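Local coordinates for protein inorganic pyrophosphatase (Ehrlichia chaffeensis, PDB 3LO0) that probably catalyses the magnesium-dependent hydrolysis of inorganic pyrophosphate to two phosphate ions, as a hexameric enzyme of the soluble PPase family, at residues 115-118 and 123-126; 154-159 and 175-180; 51-56 and 62-67; 26-31 and 36-41. All coordinates share one frame; numbering follows the deposited sequence.

Contact 1: residues 115-118 and 123-126; sequences LVMH and EDVK
Met117 and Lys126 cross at about a right angle on the face of this antiparallel hairpin that also carries Leu115 and Asp124. Methionine suits the place because its thioether bends easily: a turn at chi3 (-94°) carries CE of Met117 over the lysine stem to CG of Lys126, modelled at 3.2 Å. That spacing is tighter than usual for two carbons and its exact value is doubtful. The lysine bends too, at chi2 (-73°), and then runs straight, taking its amine past the methyl group. There Lys126 NZ makes a weak, salt-bridged hydrogen bond of 3.4 Å to OD1 of Asp124, two residues back on its own strand, while its stronger partner is the hydroxyl of Tyr77.

On the other face Val116 and Val125 stand side by side and point the same way, with CG2 of Val116 3.8 Å from CG1 of Val125. Beta-branched residues fit this extended, non-hydrogen-bonded pair. The long arm of Glu123 slants across Val116, its OE2 3.5 Å from Val116 CG1, and its carboxylate remains at the solvent-exposed end of the hairpin.

Backbone bonds fix the register. Leu115 and Lys126 exchange two, each 2.9 Å from N to O; Met117 and Asp124 also exchange two, one modelled too short for its length to be relied on.

Chemically, this face combines apolar Leu115 and Met117 with the charged ends of Asp124 and Lys126. Met117 and Phe160 of helix 150-162 cover the lysine stem, probably directing its amine toward Tyr77 and the acids of the predicted magnesium site.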
loop_
_atom_site.group_PDB
_atom_site.type_symbol
_atom_site.label_atom_id
_atom_site.label_comp_id
_atom_site.label_asym_id
_atom_site.label_seq_id
_atom_site.Cartn_x
_atom_site.Cartn_y
_atom_site.Cartn_z
ATOM N N LEU A 115 16.095 -25.057 -3.527
ATOM C CA LEU A 115 16.946 -24.675 -2.450
ATOM C C LEU A 115 16.863 -25.794 -1.416
ATOM O O LEU A 115 15.794 -26.116 -0.919
ATOM C CB LEU A 115 16.511 -23.349 -1.817
ATOM C CG LEU A 115 17.327 -22.929 -0.581
ATOM C CD1 LEU A 115 18.813 -22.757 -0.966
ATOM C CD2 LEU A 115 16.787 -21.669 0.050
ATOM N N VAL A 116 18.007 -26.385 -1.137
ATOM C CA VAL A 116 18.103 -27.546 -0.230
ATOM C C VAL A 116 18.716 -27.156 1.103
ATOM O O VAL A 116 19.818 -26.603 1.138
ATOM C CB VAL A 116 18.922 -28.658 -0.896
ATOM C CG1 VAL A 116 19.285 -29.763 0.129
ATOM C CG2 VAL A 116 18.123 -29.244 -2.038
ATOM N N MET A 117 17.991 -27.426 2.194
ATOM C CA MET A 117 18.438 -27.050 3.554
ATOM C C MET A 117 18.280 -28.181 4.593
ATOM O O MET A 117 17.407 -29.041 4.470
ATOM C CB MET A 117 17.615 -25.877 4.094
ATOM C CG MET A 117 17.731 -24.561 3.359
ATOM S SD MET A 117 16.295 -23.567 3.806
ATOM C CE MET A 117 15.196 -23.976 2.456
ATOM N N HIS A 118 19.083 -28.107 5.654
ATOM C CA HIS A 118 18.958 -29.024 6.795
ATOM C C HIS A 118 18.485 -28.224 8.016
ATOM O O HIS A 118 18.945 -27.118 8.247
ATOM C CB HIS A 118 20.296 -29.748 7.062
ATOM C CG HIS A 118 20.196 -30.858 8.063
ATOM N ND1 HIS A 118 19.779 -32.134 7.730
ATOM C CD2 HIS A 118 20.482 -30.892 9.390
ATOM C CE1 HIS A 118 19.809 -32.901 8.807
ATOM N NE2 HIS A 118 20.233 -32.171 9.827
ATOM N N GLU A 123 16.184 -32.815 6.453
ATOM C CA GLU A 123 16.309 -32.016 5.233
ATOM C C GLU A 123 14.992 -31.299 4.886
ATOM O O GLU A 123 13.917 -31.838 5.111
ATOM C CB GLU A 123 16.764 -32.898 4.062
ATOM C CG GLU A 123 17.522 -32.133 2.980
ATOM C CD GLU A 123 18.167 -33.038 1.946
ATOM O OE1 GLU A 123 17.443 -33.894 1.362
ATOM O OE2 GLU A 123 19.396 -32.893 1.721
ATOM N N ASP A 124 15.097 -30.093 4.320
ATOM C CA ASP A 124 13.938 -29.230 4.019
ATOM C C ASP A 124 14.207 -28.513 2.676
ATOM O O ASP A 124 15.116 -27.690 2.601
ATOM C CB ASP A 124 13.758 -28.228 5.182
ATOM C CG ASP A 124 12.551 -27.262 5.009
ATOM O OD1 ASP A 124 11.474 -27.630 4.490
ATOM O OD2 ASP A 124 12.693 -26.110 5.467
ATOM N N VAL A 125 13.454 -28.832 1.624
ATOM C CA VAL A 125 13.685 -28.213 0.288
ATOM C C VAL A 125 12.579 -27.221 -0.082
ATOM O O VAL A 125 11.437 -27.400 0.309
ATOM C CB VAL A 125 13.752 -29.254 -0.859
ATOM C CG1 VAL A 125 14.807 -30.341 -0.573
ATOM C CG2 VAL A 125 12.365 -29.869 -1.113
ATOM N N LYS A 126 12.935 -26.187 -0.845
ATOM C CA LYS A 126 11.982 -25.208 -1.337
ATOM C C LYS A 126 12.194 -25.128 -2.836
ATOM O O LYS A 126 13.262 -24.724 -3.276
ATOM C CB LYS A 126 12.208 -23.819 -0.721
ATOM C CG LYS A 126 12.419 -23.846 0.789
ATOM C CD LYS A 126 11.125 -24.134 1.515
ATOM C CE LYS A 126 11.367 -24.195 2.990
ATOM N NZ LYS A 126 10.156 -24.575 3.663
#

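Contact 2: residues 154-159 and 175-180; sequences NSISHF and EGWKDV
Ile156 meets the rim of the Trp177 indole, and this is the packed part of the contact. Its CG2 lies at the ring edge, near the ring plane, 3.9 Å from CH2 of Trp177, and its CB is 4.0 Å from CZ2 of the same ring. The two side chains cross at about a right angle, so the branched isoleucine hugs the six-membered end of the indole rather than covering a face. A chi1 of -67°, which puts CG of Trp177 opposite its own carbonyl carbon, lets the indole extend from strand to helix; Leu115 of the adjacent strand 106-118 and Leu128 of strand 124-131, one further over, add to the apolar surroundings.

The other side is loose and wet. Here the indole N-H of Trp177 donates to a water in the ring plane, 2.8 Å from NE1, which links it to the helix. That water donates to OD1 of Asn154 at 2.7 Å and is also hydrogen-bonded to OG of Ser157 at 3.0 Å. Tryptophan suits the spot because one ring offers both a greasy edge and a donor, and the small Ser157 and polar Asn154 supply the helix side of the water bridge.

Just before the tryptophan, Glu175 and Gly176 both face Val116 in a classic beta bulge, and Gly176 takes backbone angles (phi 127°) that a residue with a CB could hardly adopt. The whole is a helix laid against a bulged strand, 173-179, of the curled beta-sheet core typical of soluble inorganic pyrophosphatases.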
loop_
_atom_site.group_PDB
_atom_site.type_symbol
_atom_site.label_atom_id
_atom_site.label_comp_id
_atom_site.label_asym_id
_atom_site.label_seq_id
_atom_site.Cartn_x
_atom_site.Cartn_y
_atom_site.Cartn_z
ATOM N N ASN A 154 21.017 -15.526 -3.534
ATOM C CA ASN A 154 21.611 -15.403 -2.198
ATOM C C ASN A 154 20.626 -14.800 -1.189
ATOM O O ASN A 154 20.564 -15.211 -0.020
ATOM C CB ASN A 154 22.933 -14.607 -2.259
ATOM C CG ASN A 154 24.066 -15.370 -2.964
ATOM O OD1 ASN A 154 24.044 -16.599 -3.068
ATOM N ND2 ASN A 154 25.070 -14.632 -3.452
ATOM N N SER A 155 19.807 -13.860 -1.657
ATOM C CA SER A 155 18.788 -13.261 -0.797
ATOM C C SER A 155 17.787 -14.307 -0.312
ATOM O O SER A 155 17.359 -14.297 0.845
ATOM C CB SER A 155 18.077 -12.118 -1.550
ATOM O OG SER A 155 17.163 -11.443 -0.695
ATOM N N ILE A 156 17.425 -15.230 -1.197
ATOM C CA ILE A 156 16.507 -16.279 -0.841
ATOM C C ILE A 156 17.114 -17.203 0.219
ATOM O O ILE A 156 16.446 -17.525 1.218
ATOM C CB ILE A 156 16.017 -17.106 -2.099
ATOM C CG1 ILE A 156 15.116 -16.237 -3.018
ATOM C CG2 ILE A 156 15.247 -18.319 -1.672
ATOM C CD1 ILE A 156 14.983 -16.788 -4.472
ATOM N N SER A 157 18.350 -17.646 0.015
ATOM C CA SER A 157 18.930 -18.605 0.978
ATOM C C SER A 157 19.163 -17.961 2.338
ATOM O O SER A 157 18.904 -18.606 3.344
ATOM C CB SER A 157 20.197 -19.280 0.477
ATOM O OG SER A 157 21.091 -18.358 -0.073
ATOM N N HIS A 158 19.558 -16.683 2.351
ATOM C CA HIS A 158 19.686 -15.887 3.588
ATOM C C HIS A 158 18.374 -15.828 4.387
ATOM O O HIS A 158 18.364 -16.036 5.613
ATOM C CB HIS A 158 20.158 -14.480 3.228
ATOM C CG HIS A 158 20.329 -13.559 4.400
ATOM N ND1 HIS A 158 19.272 -12.899 4.997
ATOM C CD2 HIS A 158 21.446 -13.145 5.047
ATOM C CE1 HIS A 158 19.731 -12.139 5.978
ATOM N NE2 HIS A 158 21.047 -12.265 6.025
ATOM N N PHE A 159 17.270 -15.582 3.683
ATOM C CA PHE A 159 15.943 -15.517 4.298
ATOM C C PHE A 159 15.639 -16.765 5.088
ATOM O O PHE A 159 15.300 -16.687 6.276
ATOM C CB PHE A 159 14.838 -15.315 3.238
ATOM C CG PHE A 159 13.457 -15.355 3.818
ATOM C CD1 PHE A 159 12.689 -16.503 3.752
ATOM C CD2 PHE A 159 12.949 -14.255 4.490
ATOM C CE1 PHE A 159 11.414 -16.536 4.329
ATOM C CE2 PHE A 159 11.672 -14.281 5.068
ATOM C CZ PHE A 159 10.906 -15.417 4.979
ATOM N N GLU A 175 22.267 -26.169 2.367
ATOM C CA GLU A 175 23.115 -27.053 1.559
ATOM C C GLU A 175 23.452 -26.442 0.190
ATOM O O GLU A 175 24.534 -26.690 -0.354
ATOM C CB GLU A 175 22.433 -28.412 1.366
ATOM N N GLY A 176 22.534 -25.634 -0.353
ATOM C CA GLY A 176 22.741 -24.948 -1.643
ATOM C C GLY A 176 21.623 -25.169 -2.664
ATOM O O GLY A 176 20.587 -25.743 -2.353
ATOM N N TRP A 177 21.864 -24.700 -3.886
ATOM C CA TRP A 177 20.931 -24.802 -4.984
ATOM C C TRP A 177 21.215 -26.031 -5.811
ATOM O O TRP A 177 22.364 -26.433 -5.987
ATOM C CB TRP A 177 21.026 -23.554 -5.870
ATOM C CG TRP A 177 20.542 -22.356 -5.146
ATOM C CD1 TRP A 177 21.280 -21.469 -4.416
ATOM C CD2 TRP A 177 19.194 -21.915 -5.071
ATOM N NE1 TRP A 177 20.465 -20.501 -3.879
ATOM C CE2 TRP A 177 19.178 -20.744 -4.269
ATOM C CE3 TRP A 177 17.988 -22.408 -5.581
ATOM C CZ2 TRP A 177 18.003 -20.045 -3.982
ATOM C CZ3 TRP A 177 16.808 -21.694 -5.310
ATOM C CH2 TRP A 177 16.827 -20.534 -4.508
ATOM N N LYS A 178 20.148 -26.619 -6.328
ATOM C CA LYS A 178 20.241 -27.724 -7.259
ATOM C C LYS A 178 19.325 -27.374 -8.427
ATOM O O LYS A 178 18.450 -26.512 -8.309
ATOM C CB LYS A 178 19.840 -29.043 -6.579
ATOM N N ASP A 179 19.551 -28.056 -9.546
ATOM C CA ASP A 179 19.072 -27.632 -10.852
ATOM C C ASP A 179 17.634 -28.063 -11.083
ATOM O O ASP A 179 17.054 -28.739 -10.270
ATOM C CB ASP A 179 20.023 -28.143 -11.970
ATOM C CG ASP A 179 20.116 -29.665 -12.050
ATOM O OD1 ASP A 179 19.155 -30.370 -11.665
ATOM O OD2 ASP A 179 21.168 -30.180 -12.521
ATOM N N VAL A 180 17.065 -27.596 -12.181
ATOM C CA VAL A 180 15.681 -27.858 -12.542
ATOM C C VAL A 180 15.293 -29.358 -12.547
ATOM O O VAL A 180 14.193 -29.720 -12.125
ATOM C CB VAL A 180 15.376 -27.190 -13.889
ATOM C CG1 VAL A 180 16.451 -27.610 -14.971
ATOM C CG2 VAL A 180 13.925 -27.508 -14.336
HETATM O O HOH W 1 22.280 -18.634 -2.767
#

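Contact 3: residues 51-56 and 62-67; sequences KYEFDK and CVDRFL. With SO4 (sulfate ion), chain B.
The guanidinium of Arg65 carries the aliphatic stem of Lys51 over one face, with CD 3.1 Å above the plane and displaced toward the rim. The setting is a beta hairpin with a classic bulge, Asp64 and Arg65 both facing Lys51. At its NH1 end the guanidinium forms a salt bridge with the neighbouring carboxylate, Arg65 NH1 to Asp64 OD2 at 3.5 Å. The carboxylates of Asp64 and Glu53 run side by side with planes 29° apart, and Glu53 OE1 comes within 3.5 Å of Asp64 OD2. Such a pairing of acids would be costly alone; the nearby Lys51 and Arg65 probably ease it.

At the bulge, O of Lys51 accepts from N of Asp64 at 2.7 Å and only weakly from N of Arg65. Lys51 NZ joins the salt-bridge network at a long 3.9 Å from Asp64 OD2, Arg65 NH1 being the nearer partner.

Lys51 is long enough to reach beyond the sheet: nearly straight to CE, its last torsion is modelled nearly eclipsed (chi4 16°), so the exact place of NZ is uncertain. NZ makes a weak bond of 3.2 Å to sulfate O3. Tyr77 also binds this ion, which probably came from the crystallisation liquor. Since Lys51 and Arg65 are predicted substrate ligands, the sulfate is consistent with an anion pocket.

On the reverse face Tyr52 and Val63 pack together, and Tyr52 OH bonds to the backbone N of Met102 of a neighbouring subunit. Farther along the hairpin, SG of Cys62 rests 3.7 Å from CB of Asp55.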
loop_
_atom_site.group_PDB
_atom_site.type_symbol
_atom_site.label_atom_id
_atom_site.label_comp_id
_atom_site.label_asym_id
_atom_site.label_seq_id
_atom_site.Cartn_x
_atom_site.Cartn_y
_atom_site.Cartn_z
ATOM N N LYS A 51 3.012 -15.049 8.500
ATOM C CA LYS A 51 3.121 -16.381 7.900
ATOM C C LYS A 51 1.735 -17.045 7.881
ATOM O O LYS A 51 1.285 -17.590 8.891
ATOM C CB LYS A 51 4.140 -17.225 8.658
ATOM C CG LYS A 51 4.343 -18.681 8.097
ATOM C CD LYS A 51 5.448 -19.416 8.827
ATOM C CE LYS A 51 5.548 -20.902 8.435
ATOM N NZ LYS A 51 4.828 -21.283 7.171
ATOM N N TYR A 52 1.068 -17.000 6.727
ATOM C CA TYR A 52 -0.201 -17.689 6.573
ATOM C C TYR A 52 0.094 -19.110 6.169
ATOM O O TYR A 52 1.145 -19.405 5.589
ATOM C CB TYR A 52 -1.091 -17.015 5.522
ATOM C CG TYR A 52 -1.539 -15.628 5.890
ATOM C CD1 TYR A 52 -2.593 -15.433 6.787
ATOM C CD2 TYR A 52 -0.921 -14.507 5.344
ATOM C CE1 TYR A 52 -3.012 -14.182 7.132
ATOM C CE2 TYR A 52 -1.349 -13.229 5.656
ATOM C CZ TYR A 52 -2.400 -13.067 6.559
ATOM O OH TYR A 52 -2.801 -11.829 6.929
ATOM N N GLU A 53 -0.826 -20.004 6.497
ATOM C CA GLU A 53 -0.695 -21.406 6.171
ATOM C C GLU A 53 -2.093 -21.957 5.934
ATOM O O GLU A 53 -3.016 -21.674 6.695
ATOM C CB GLU A 53 -0.022 -22.170 7.308
ATOM C CG GLU A 53 0.398 -23.576 6.947
ATOM C CD GLU A 53 1.434 -24.124 7.919
ATOM O OE1 GLU A 53 1.244 -23.902 9.128
ATOM O OE2 GLU A 53 2.409 -24.779 7.470
ATOM N N PHE A 54 -2.254 -22.696 4.850
ATOM C CA PHE A 54 -3.515 -23.367 4.586
ATOM C C PHE A 54 -3.674 -24.539 5.543
ATOM O O PHE A 54 -2.769 -25.366 5.664
ATOM C CB PHE A 54 -3.599 -23.893 3.150
ATOM C CG PHE A 54 -4.975 -24.387 2.801
ATOM C CD1 PHE A 54 -5.985 -23.485 2.490
ATOM C CD2 PHE A 54 -5.268 -25.731 2.848
ATOM C CE1 PHE A 54 -7.270 -23.927 2.204
ATOM C CE2 PHE A 54 -6.552 -26.186 2.568
ATOM C CZ PHE A 54 -7.549 -25.273 2.237
ATOM N N ASP A 55 -4.833 -24.617 6.201
ATOM C CA ASP A 55 -5.084 -25.665 7.189
ATOM C C ASP A 55 -6.046 -26.633 6.534
ATOM O O ASP A 55 -7.191 -26.292 6.292
ATOM C CB ASP A 55 -5.650 -25.067 8.488
ATOM C CG ASP A 55 -5.785 -26.093 9.637
ATOM O OD1 ASP A 55 -6.332 -27.186 9.444
ATOM O OD2 ASP A 55 -5.374 -25.778 10.775
ATOM N N LYS A 56 -5.541 -27.825 6.214
ATOM C CA LYS A 56 -6.322 -28.870 5.534
ATOM C C LYS A 56 -7.584 -29.241 6.297
ATOM O O LYS A 56 -8.658 -29.362 5.708
ATOM C CB LYS A 56 -5.466 -30.134 5.313
ATOM N N CYS A 62 -4.855 -19.897 7.998
ATOM C CA CYS A 62 -4.639 -19.504 9.394
ATOM C C CYS A 62 -3.349 -18.733 9.482
ATOM O O CYS A 62 -2.413 -18.942 8.669
ATOM C CB CYS A 62 -4.504 -20.719 10.308
ATOM S SG CYS A 62 -5.913 -21.854 10.276
ATOM N N VAL A 63 -3.300 -17.849 10.465
ATOM C CA VAL A 63 -2.071 -17.168 10.796
ATOM C C VAL A 63 -1.222 -18.181 11.566
ATOM O O VAL A 63 -1.547 -18.527 12.701
ATOM C CB VAL A 63 -2.323 -15.898 11.632
ATOM C CG1 VAL A 63 -1.014 -15.186 11.966
ATOM C CG2 VAL A 63 -3.238 -14.930 10.863
ATOM N N ASP A 64 -0.168 -18.696 10.941
ATOM C CA ASP A 64 0.736 -19.567 11.675
ATOM C C ASP A 64 1.468 -18.738 12.725
ATOM O O ASP A 64 1.521 -19.088 13.886
ATOM C CB ASP A 64 1.748 -20.239 10.741
ATOM C CG ASP A 64 2.567 -21.334 11.449
ATOM O OD1 ASP A 64 2.234 -21.721 12.598
ATOM O OD2 ASP A 64 3.542 -21.825 10.853
ATOM N N ARG A 65 2.054 -17.638 12.290
ATOM C CA ARG A 65 2.731 -16.750 13.201
ATOM C C ARG A 65 3.043 -15.431 12.520
ATOM O O ARG A 65 3.045 -15.339 11.302
ATOM C CB ARG A 65 4.027 -17.391 13.718
ATOM C CG ARG A 65 5.102 -17.615 12.657
ATOM C CD ARG A 65 6.305 -18.375 13.242
ATOM N NE ARG A 65 7.415 -18.539 12.276
ATOM C CZ ARG A 65 7.607 -19.589 11.463
ATOM N NH1 ARG A 65 6.761 -20.622 11.447
ATOM N NH2 ARG A 65 8.663 -19.608 10.646
ATOM N N PHE A 66 3.282 -14.424 13.337
ATOM C CA PHE A 66 3.984 -13.214 12.911
ATOM C C PHE A 66 5.485 -13.521 13.047
ATOM O O PHE A 66 5.933 -14.067 14.043
ATOM C CB PHE A 66 3.534 -12.020 13.757
ATOM C CG PHE A 66 2.087 -11.630 13.526
ATOM C CD1 PHE A 66 1.752 -10.672 12.590
ATOM C CD2 PHE A 66 1.072 -12.261 14.217
ATOM C CE1 PHE A 66 0.410 -10.299 12.362
ATOM C CE2 PHE A 66 -0.257 -11.926 14.000
ATOM C CZ PHE A 66 -0.588 -10.931 13.041
ATOM N N LEU A 67 6.256 -13.226 12.017
ATOM C CA LEU A 67 7.667 -13.576 12.010
ATOM C C LEU A 67 8.404 -12.810 13.112
ATOM O O LEU A 67 8.164 -11.631 13.317
ATOM C CB LEU A 67 8.290 -13.271 10.650
ATOM C CG LEU A 67 7.775 -14.003 9.403
ATOM C CD1 LEU A 67 8.526 -13.472 8.156
ATOM C CD2 LEU A 67 7.952 -15.524 9.541
HETATM S S SO4 B . 6.984 -23.976 6.343
HETATM O O1 SO4 B . 6.548 -23.467 5.037
HETATM O O2 SO4 B . 7.730 -22.967 7.118
HETATM O O3 SO4 B . 5.777 -24.386 7.094
HETATM O O4 SO4 B . 7.916 -25.103 6.161
#

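Contact 4: residues 26-31 and 36-41; sequences NVTGGD and EINVII
This is a loop strapped onto the start of a strand: residues 26-31, without regular structure, lie along the start of strand 37-41, which the chain reaches after turning back through the four residues between. Asn38 holds them through both its side chain and its backbone. Its amide is the right length and shape for the task. ND2 of Asn38 donates to the oxygen of Thr28 at 3.0 Å in a nearly straight bond (167°); the acceptor lies in the plane of the amide, though the donor stands well above the carbonyl plane of Thr28. One residue on, Gly29 O receives the backbone N of Asn38, also at 3.0 Å, and touches CA of Ile37.

Gly30 then passes so close to the strand, its CA 3.9 Å from that of Ile37, that a CB here would run into the oxygen of Glu36. Strand 37-41 lies within the curled sheet characteristic of soluble pyrophosphatases, between strands 76-79 and 106-118, and the loop lies over the side where Asn38 also meets Val106 and Arg108.

The other end of the amide is served by water, which donates to OD1 of Asn38 at 3.0 Å and is weakly bonded to Asp31. Toward the surface OD1 of Asp31 comes within 3.8 Å of Glu36 OE2, the carboxylates turned 75° apart. Toward a neighbouring subunit the character changes: CG1 of Val27 approaches CD1 of Ile40 at 4.3 Å, a loose apolar touch between buried residues, and Leu60 of that subunit packs on the same valine.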
loop_
_atom_site.group_PDB
_atom_site.type_symbol
_atom_site.label_atom_id
_atom_site.label_comp_id
_atom_site.label_asym_id
_atom_site.label_seq_id
_atom_site.Cartn_x
_atom_site.Cartn_y
_atom_site.Cartn_z
ATOM N N ASN A 26 -11.001 -30.184 -5.940
ATOM C CA ASN A 26 -11.093 -29.995 -7.390
ATOM C C ASN A 26 -9.825 -29.399 -8.045
ATOM O O ASN A 26 -9.869 -29.025 -9.228
ATOM C CB ASN A 26 -12.309 -29.116 -7.716
ATOM N N VAL A 27 -8.720 -29.298 -7.295
ATOM C CA VAL A 27 -7.447 -28.792 -7.842
ATOM C C VAL A 27 -6.290 -29.787 -7.646
ATOM O O VAL A 27 -6.094 -30.274 -6.545
ATOM C CB VAL A 27 -7.059 -27.429 -7.218
ATOM C CG1 VAL A 27 -6.896 -27.535 -5.705
ATOM C CG2 VAL A 27 -5.811 -26.897 -7.863
ATOM N N THR A 28 -5.536 -30.043 -8.715
ATOM C CA THR A 28 -4.428 -30.997 -8.734
ATOM C C THR A 28 -3.070 -30.273 -8.716
ATOM O O THR A 28 -3.006 -29.066 -8.804
ATOM C CB THR A 28 -4.476 -31.880 -9.998
ATOM O OG1 THR A 28 -4.019 -31.131 -11.128
ATOM C CG2 THR A 28 -5.913 -32.392 -10.287
ATOM N N GLY A 29 -1.997 -31.057 -8.689
ATOM C CA GLY A 29 -0.663 -30.553 -8.607
ATOM C C GLY A 29 -0.126 -29.899 -9.851
ATOM O O GLY A 29 0.946 -29.327 -9.811
ATOM N N GLY A 30 -0.832 -29.996 -10.963
ATOM C CA GLY A 30 -0.341 -29.420 -12.187
ATOM C C GLY A 30 -0.970 -30.008 -13.449
ATOM O O GLY A 30 -1.600 -31.099 -13.460
ATOM N N ASP A 31 -0.783 -29.268 -14.538
ATOM C CA ASP A 31 -1.368 -29.640 -15.843
ATOM C C ASP A 31 -0.517 -30.781 -16.436
ATOM O O ASP A 31 -0.979 -31.766 -17.076
ATOM C CB ASP A 31 -1.325 -28.403 -16.776
ATOM C CG ASP A 31 -1.762 -27.117 -16.075
ATOM O OD1 ASP A 31 -1.046 -26.094 -16.182
ATOM O OD2 ASP A 31 -2.808 -27.142 -15.377
ATOM N N GLU A 36 5.122 -28.407 -15.430
ATOM C CA GLU A 36 4.246 -27.340 -14.973
ATOM C C GLU A 36 3.527 -27.824 -13.743
ATOM O O GLU A 36 3.028 -28.988 -13.697
ATOM C CB GLU A 36 3.228 -26.962 -16.033
ATOM C CG GLU A 36 3.826 -26.370 -17.329
ATOM C CD GLU A 36 2.755 -26.210 -18.428
ATOM O OE1 GLU A 36 2.680 -27.080 -19.341
ATOM O OE2 GLU A 36 1.961 -25.253 -18.350
ATOM N N ILE A 37 3.441 -26.902 -12.777
ATOM C CA ILE A 37 2.820 -27.157 -11.525
ATOM C C ILE A 37 1.821 -26.054 -11.170
ATOM O O ILE A 37 2.033 -24.862 -11.468
ATOM C CB ILE A 37 3.874 -27.290 -10.418
ATOM C CG1 ILE A 37 4.833 -26.109 -10.386
ATOM C CG2 ILE A 37 4.690 -28.644 -10.580
ATOM C CD1 ILE A 37 5.682 -26.035 -9.062
ATOM N N ASN A 38 0.736 -26.466 -10.538
ATOM C CA ASN A 38 -0.148 -25.530 -9.912
ATOM C C ASN A 38 0.386 -25.228 -8.537
ATOM O O ASN A 38 0.705 -26.132 -7.750
ATOM C CB ASN A 38 -1.561 -26.057 -9.800
ATOM C CG ASN A 38 -2.231 -26.218 -11.130
ATOM O OD1 ASN A 38 -2.035 -25.422 -12.047
ATOM N ND2 ASN A 38 -3.053 -27.265 -11.242
ATOM N N VAL A 39 0.459 -23.948 -8.211
ATOM C CA VAL A 39 0.870 -23.574 -6.876
ATOM C C VAL A 39 -0.224 -22.731 -6.209
ATOM O O VAL A 39 -0.685 -21.727 -6.777
ATOM C CB VAL A 39 2.189 -22.782 -6.917
ATOM C CG1 VAL A 39 2.662 -22.478 -5.479
ATOM C CG2 VAL A 39 3.246 -23.541 -7.750
ATOM N N ILE A 40 -0.647 -23.146 -5.023
ATOM C CA ILE A 40 -1.588 -22.357 -4.227
ATOM C C ILE A 40 -0.774 -21.444 -3.378
ATOM O O ILE A 40 0.034 -21.912 -2.580
ATOM C CB ILE A 40 -2.484 -23.214 -3.322
ATOM C CG1 ILE A 40 -3.445 -23.999 -4.196
ATOM C CG2 ILE A 40 -3.262 -22.287 -2.341
ATOM C CD1 ILE A 40 -4.495 -24.802 -3.447
ATOM N N ILE A 41 -0.938 -20.143 -3.580
ATOM C CA ILE A 41 -0.177 -19.147 -2.849
ATOM C C ILE A 41 -0.719 -18.989 -1.420
ATOM O O ILE A 41 -1.944 -18.864 -1.203
ATOM C CB ILE A 41 -0.138 -17.777 -3.570
ATOM C CG1 ILE A 41 0.538 -17.884 -4.959
ATOM C CG2 ILE A 41 0.636 -16.754 -2.730
ATOM C CD1 ILE A 41 1.946 -18.497 -4.911
HETATM O O HOH W 2 0.172 -26.099 -13.991
#

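In the fold
From the N terminus, contact 4 comes first, closing a short loop that folds the segment 26-31 onto strand 37-41. Contact 3 follows as the hairpin of strands 50-55 and 60-66, then contact 1 as the hairpin of 106-118 and 124-131. Contact 2 closes last, over a longer span, bringing helix 150-162 against strand 173-179. All four are in series; none nests in or crosses another. Contacts 1 and 2 touch through backbone pairing of strands 106-118 and 173-179, and contact 4 reaches the same sheet from the opposite side of the chain's centre. Contact 3 stands apart, about 20 Å from contact 1 between centres, yet Lys51 and Lys126 both approach bound sulfate.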